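Local coordinates for glycerol uptake operon antiterminator regulatory protein (Listeria monocytogenes str. 4b, PDB 3KTS), which probably regulates glycerol uptake genes as an antiterminator that responds to glycerol-3-phosphate, using a domain of the TIM-barrel class, at residues E4-N9 and K101-Q106; L59-V64 and D75-E80. All coordinates share one frame; numbering follows the deposited sequence.

Contact 1 (E4-N9 and K101-Q106); sequences ELPFSN and KMLAIQ
Leu5 and Leu103 bring the two backbones nearest to each other, with their CA atoms 9.0 Å apart, so the loop 4-9 meets segment 101-106, on strand 103-109, through side chains. Leu103 is the hub. Its two methyl branches go to different partners. CD2 lies 4.0 Å from Leu5 CD1 and almost as near the other methyl of Leu5, so it sits against the forked end of that side chain. CD1 turns to the aromatic ring and comes within 3.8 Å of Phe7 CE2, with CZ next to it. It approaches the ring obliquely, and the two side chains arrive from opposite directions. Pro6 adds a looser touch, its CG 4.4 Å from Leu103 CD1. Behind the apolar side chains the loop is tied to itself, since Ser8 OG donates to Leu5 O over 3.1 Å. The donor is tilted 24° from the carbonyl plane. The contact places the N-terminal loop across the end of the barrel where the parallel strands begin. Leu5 also touches Cys130 of strand 130-134 and Pro152 in a loop, and Phe7 meets Tyr32 edge-to-face. Strand 103-109 bonds to strands 85-88 and 130-134, while helices 91-99 and 113-126 pack against its outer side chains.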
# COMPACT_ATOMS: atom_id res chain seq x y z
N GLU A 4 -2.52 -16.32 3.95
CA GLU A 4 -2.66 -14.93 4.39
C GLU A 4 -1.54 -14.05 3.84
O GLU A 4 -0.49 -14.55 3.45
CB GLU A 4 -2.71 -14.83 5.92
CG GLU A 4 -4.11 -14.93 6.51
CD GLU A 4 -4.25 -14.17 7.82
OE1 GLU A 4 -3.31 -14.20 8.65
OE2 GLU A 4 -5.31 -13.53 8.02
N LEU A 5 -1.79 -12.74 3.83
CA LEU A 5 -0.83 -11.77 3.27
C LEU A 5 0.45 -11.64 4.09
O LEU A 5 0.39 -11.61 5.32
CB LEU A 5 -1.50 -10.41 3.05
CG LEU A 5 -2.32 -10.25 1.77
CD1 LEU A 5 -2.16 -8.84 1.31
CD2 LEU A 5 -1.89 -11.19 0.64
N PRO A 6 1.61 -11.56 3.40
CA PRO A 6 2.97 -11.62 3.98
C PRO A 6 3.28 -10.66 5.13
O PRO A 6 4.26 -10.89 5.85
CB PRO A 6 3.87 -11.32 2.78
CG PRO A 6 2.98 -10.72 1.74
CD PRO A 6 1.68 -11.42 1.94
N PHE A 7 2.49 -9.61 5.30
CA PHE A 7 2.60 -8.77 6.48
C PHE A 7 1.59 -9.19 7.54
O PHE A 7 0.66 -8.45 7.88
CB PHE A 7 2.50 -7.27 6.15
CG PHE A 7 1.78 -6.98 4.86
CD1 PHE A 7 0.40 -6.97 4.80
CD2 PHE A 7 2.50 -6.69 3.70
CE1 PHE A 7 -0.26 -6.70 3.61
CE2 PHE A 7 1.85 -6.41 2.51
CZ PHE A 7 0.46 -6.42 2.46
N SER A 8 1.77 -10.41 8.04
CA SER A 8 1.10 -10.88 9.24
C SER A 8 1.97 -10.49 10.42
O SER A 8 3.20 -10.55 10.33
CB SER A 8 0.91 -12.40 9.19
OG SER A 8 0.06 -12.79 8.12
N ASN A 9 1.33 -10.07 11.51
CA ASN A 9 1.99 -9.54 12.71
C ASN A 9 2.89 -8.32 12.48
O ASN A 9 3.83 -8.06 13.25
CB ASN A 9 2.71 -10.64 13.52
CG ASN A 9 1.80 -11.31 14.54
OD1 ASN A 9 2.09 -12.41 15.01
ND2 ASN A 9 0.71 -10.64 14.91
N LYS A 101 2.45 -12.11 -11.32
CA LYS A 101 2.42 -12.70 -9.98
C LYS A 101 2.97 -11.74 -8.91
O LYS A 101 3.75 -12.14 -8.04
CB LYS A 101 3.13 -14.07 -9.95
CG LYS A 101 2.63 -15.06 -11.01
CD LYS A 101 3.21 -16.45 -10.78
CE LYS A 101 2.77 -17.41 -11.88
NZ LYS A 101 3.49 -18.71 -11.79
N MET A 102 2.57 -10.48 -9.02
CA MET A 102 2.92 -9.43 -8.07
C MET A 102 1.81 -9.21 -7.07
O MET A 102 0.63 -9.42 -7.37
CB MET A 102 3.16 -8.11 -8.79
CG MET A 102 4.60 -7.76 -8.98
SD MET A 102 5.29 -6.81 -7.62
CE MET A 102 6.74 -6.28 -8.51
N LEU A 103 2.21 -8.78 -5.87
CA LEU A 103 1.27 -8.42 -4.83
C LEU A 103 0.61 -7.12 -5.26
O LEU A 103 1.21 -6.04 -5.16
CB LEU A 103 2.01 -8.23 -3.50
CG LEU A 103 1.44 -8.62 -2.13
CD1 LEU A 103 1.88 -7.59 -1.10
CD2 LEU A 103 -0.06 -8.76 -2.10
N ALA A 104 -0.60 -7.23 -5.78
CA ALA A 104 -1.35 -6.07 -6.25
C ALA A 104 -2.34 -5.59 -5.19
O ALA A 104 -3.34 -6.26 -4.92
CB ALA A 104 -2.06 -6.38 -7.54
N ILE A 105 -2.05 -4.45 -4.58
CA ILE A 105 -2.99 -3.82 -3.65
C ILE A 105 -3.68 -2.60 -4.28
O ILE A 105 -3.03 -1.73 -4.85
CB ILE A 105 -2.36 -3.59 -2.22
CG1 ILE A 105 -2.66 -2.18 -1.68
CG2 ILE A 105 -0.84 -3.94 -2.17
CD1 ILE A 105 -2.07 -1.93 -0.31
N GLN A 106 -5.01 -2.56 -4.19
CA GLN A 106 -5.80 -1.50 -4.84
C GLN A 106 -6.18 -0.38 -3.89
O GLN A 106 -6.76 -0.62 -2.82
CB GLN A 106 -7.06 -2.08 -5.47
CG GLN A 106 -7.74 -1.13 -6.45
CD GLN A 106 -9.17 -1.52 -6.77
OE1 GLN A 106 -10.05 -0.66 -6.87
NE2 GLN A 106 -9.41 -2.81 -6.93

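Contact 2 (L59-V64 and D75-E80); sequences LHADLV and DFLCTE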
# COMPACT_ATOMS: atom_id res chain seq x y z
N LEU A 59 5.40 -0.44 -3.65
CA LEU A 59 5.62 0.77 -4.46
C LEU A 59 4.35 1.35 -5.08
O LEU A 59 3.62 0.65 -5.78
CB LEU A 59 6.67 0.50 -5.55
CG LEU A 59 6.89 1.61 -6.59
CD1 LEU A 59 7.44 2.88 -5.95
CD2 LEU A 59 7.79 1.14 -7.74
N HIS A 60 4.13 2.64 -4.83
CA HIS A 60 3.04 3.36 -5.48
C HIS A 60 3.30 3.58 -6.96
O HIS A 60 4.08 4.46 -7.35
CB HIS A 60 2.78 4.68 -4.78
CG HIS A 60 1.88 4.56 -3.60
ND1 HIS A 60 0.51 4.61 -3.71
CD2 HIS A 60 2.15 4.35 -2.29
CE1 HIS A 60 -0.03 4.45 -2.52
NE2 HIS A 60 0.94 4.30 -1.64
N ALA A 61 2.63 2.77 -7.78
CA ALA A 61 2.75 2.81 -9.23
C ALA A 61 2.27 4.14 -9.82
O ALA A 61 2.76 4.58 -10.86
CB ALA A 61 1.98 1.66 -9.83
N ASP A 62 1.31 4.76 -9.14
CA ASP A 62 0.71 6.00 -9.61
C ASP A 62 1.56 7.24 -9.29
O ASP A 62 1.39 8.28 -9.92
CB ASP A 62 -0.69 6.16 -9.02
CG ASP A 62 -1.63 5.04 -9.45
OD1 ASP A 62 -2.62 4.80 -8.73
OD2 ASP A 62 -1.37 4.41 -10.49
N LEU A 63 2.47 7.10 -8.32
CA LEU A 63 3.27 8.22 -7.82
C LEU A 63 4.74 8.23 -8.30
O LEU A 63 5.59 8.89 -7.70
CB LEU A 63 3.23 8.25 -6.29
CG LEU A 63 1.88 8.49 -5.61
CD1 LEU A 63 2.03 8.34 -4.11
CD2 LEU A 63 1.29 9.87 -5.94
N VAL A 64 5.02 7.52 -9.39
CA VAL A 64 6.36 7.50 -9.97
C VAL A 64 6.49 8.60 -11.03
O VAL A 64 6.09 8.42 -12.18
CB VAL A 64 6.71 6.13 -10.60
CG1 VAL A 64 8.17 6.10 -11.06
CG2 VAL A 64 6.43 4.99 -9.62
N ASP A 75 4.56 -3.32 -16.55
CA ASP A 75 5.55 -4.27 -17.08
C ASP A 75 6.97 -3.92 -16.63
O ASP A 75 7.69 -4.80 -16.16
CB ASP A 75 5.48 -4.31 -18.62
CG ASP A 75 4.32 -5.14 -19.13
OD1 ASP A 75 4.03 -6.18 -18.50
OD2 ASP A 75 3.71 -4.76 -20.16
N PHE A 76 7.33 -2.65 -16.75
CA PHE A 76 8.62 -2.10 -16.32
C PHE A 76 8.86 -2.28 -14.82
O PHE A 76 9.97 -2.64 -14.41
CB PHE A 76 8.68 -0.62 -16.69
CG PHE A 76 9.90 0.11 -16.19
CD1 PHE A 76 9.77 1.13 -15.24
CD2 PHE A 76 11.16 -0.18 -16.69
CE1 PHE A 76 10.87 1.83 -14.79
CE2 PHE A 76 12.28 0.51 -16.23
CZ PHE A 76 12.13 1.52 -15.29
N LEU A 77 7.82 -2.05 -14.03
CA LEU A 77 7.92 -2.18 -12.58
C LEU A 77 8.11 -3.63 -12.16
O LEU A 77 8.82 -3.90 -11.19
CB LEU A 77 6.67 -1.62 -11.89
CG LEU A 77 6.39 -0.12 -12.03
CD1 LEU A 77 5.19 0.24 -11.19
CD2 LEU A 77 7.60 0.72 -11.64
N CYS A 78 7.50 -4.54 -12.90
CA CYS A 78 7.52 -5.96 -12.56
C CYS A 78 8.74 -6.70 -13.08
O CYS A 78 9.25 -7.61 -12.41
CB CYS A 78 6.25 -6.64 -13.08
SG CYS A 78 4.73 -6.05 -12.32
N THR A 79 9.20 -6.33 -14.27
CA THR A 79 10.33 -7.00 -14.91
C THR A 79 11.68 -6.33 -14.62
O THR A 79 12.69 -7.02 -14.51
CB THR A 79 10.15 -7.15 -16.45
OG1 THR A 79 10.03 -5.85 -17.05
CG2 THR A 79 8.92 -7.99 -16.79
N GLU A 80 11.69 -5.01 -14.49
CA GLU A 80 12.97 -4.28 -14.35
C GLU A 80 13.21 -3.53 -13.04
O GLU A 80 14.35 -3.20 -12.74
CB GLU A 80 13.22 -3.36 -15.55
CG GLU A 80 13.83 -4.08 -16.75
CD GLU A 80 14.99 -3.32 -17.38
OE1 GLU A 80 15.78 -3.96 -18.11
OE2 GLU A 80 15.13 -2.10 -17.14
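Leu59 and Ala61 meet Leu77 in a beta-alpha unit of the TIM-barrel fold, where the end of strand 56-60 packs against helix 71-81. Leu59 comes first. Its CG is anti to the backbone N (chi1 173°), and its CB points toward the helix. The CD2 methyl then lies 3.9 Å from Leu77 CD2. The two side chains cross at about a right angle, so they meet through these methyls and do not run alongside one another.

His60 has its CB turned away from the helix. Its side chain packs on Val34 and Leu36 of strand 32-39. Ala61 follows, and its CB comes within 3.8 Å of Leu77 CD1. The CA of Ala61 is also close to that methyl, so the small residue brings the backbone itself near the leucine.

Asp62 is held by residues outside the two segments: OD1 accepts from the backbone N of Thr89, and OD2 is bonded to Asn69 ND2 and Ser88 OG, which joins the carboxylate to the end of strand 85-88 and to the link before helix 71-81. The turn is closed by Leu63 N, which bonds to His60 O at 3.2 Å. Val64 points its CB toward the helix.

Leu77 thus divides its methyls between Leu59 and Ala61. All three touching residues are buried, and Leu67 and Leu43 also pack on Leu77. On the helix, Asp75 O accepts from both Thr79 N, at 2.9 Å, and Thr79 OG1, at 2.7 Å. The hydroxyl oxygen lies above the carbonyl plane, 43° out of it.

Both contacts rest on the same curled parallel sheet and join side chains by apolar contact alone. Contact 2 is buried throughout. Contact 1 is only partly buried, with Phe7 buried and Pro6 exposed, although its centre is nearer that of the chain. Their places differ too. Contact 1 brings an N-terminal loop over the end of the barrel, against an inward-facing leucine, whereas contact 2 fastens an outer helix to its neighbouring strand. A leucine with two methyls in use is central to each. In sequence, contact 2 is nested inside the loop closed by contact 1. The two centres are about 16 Å apart, and they touch where Met102 CG lies 3.8 Å from Cys78 SG.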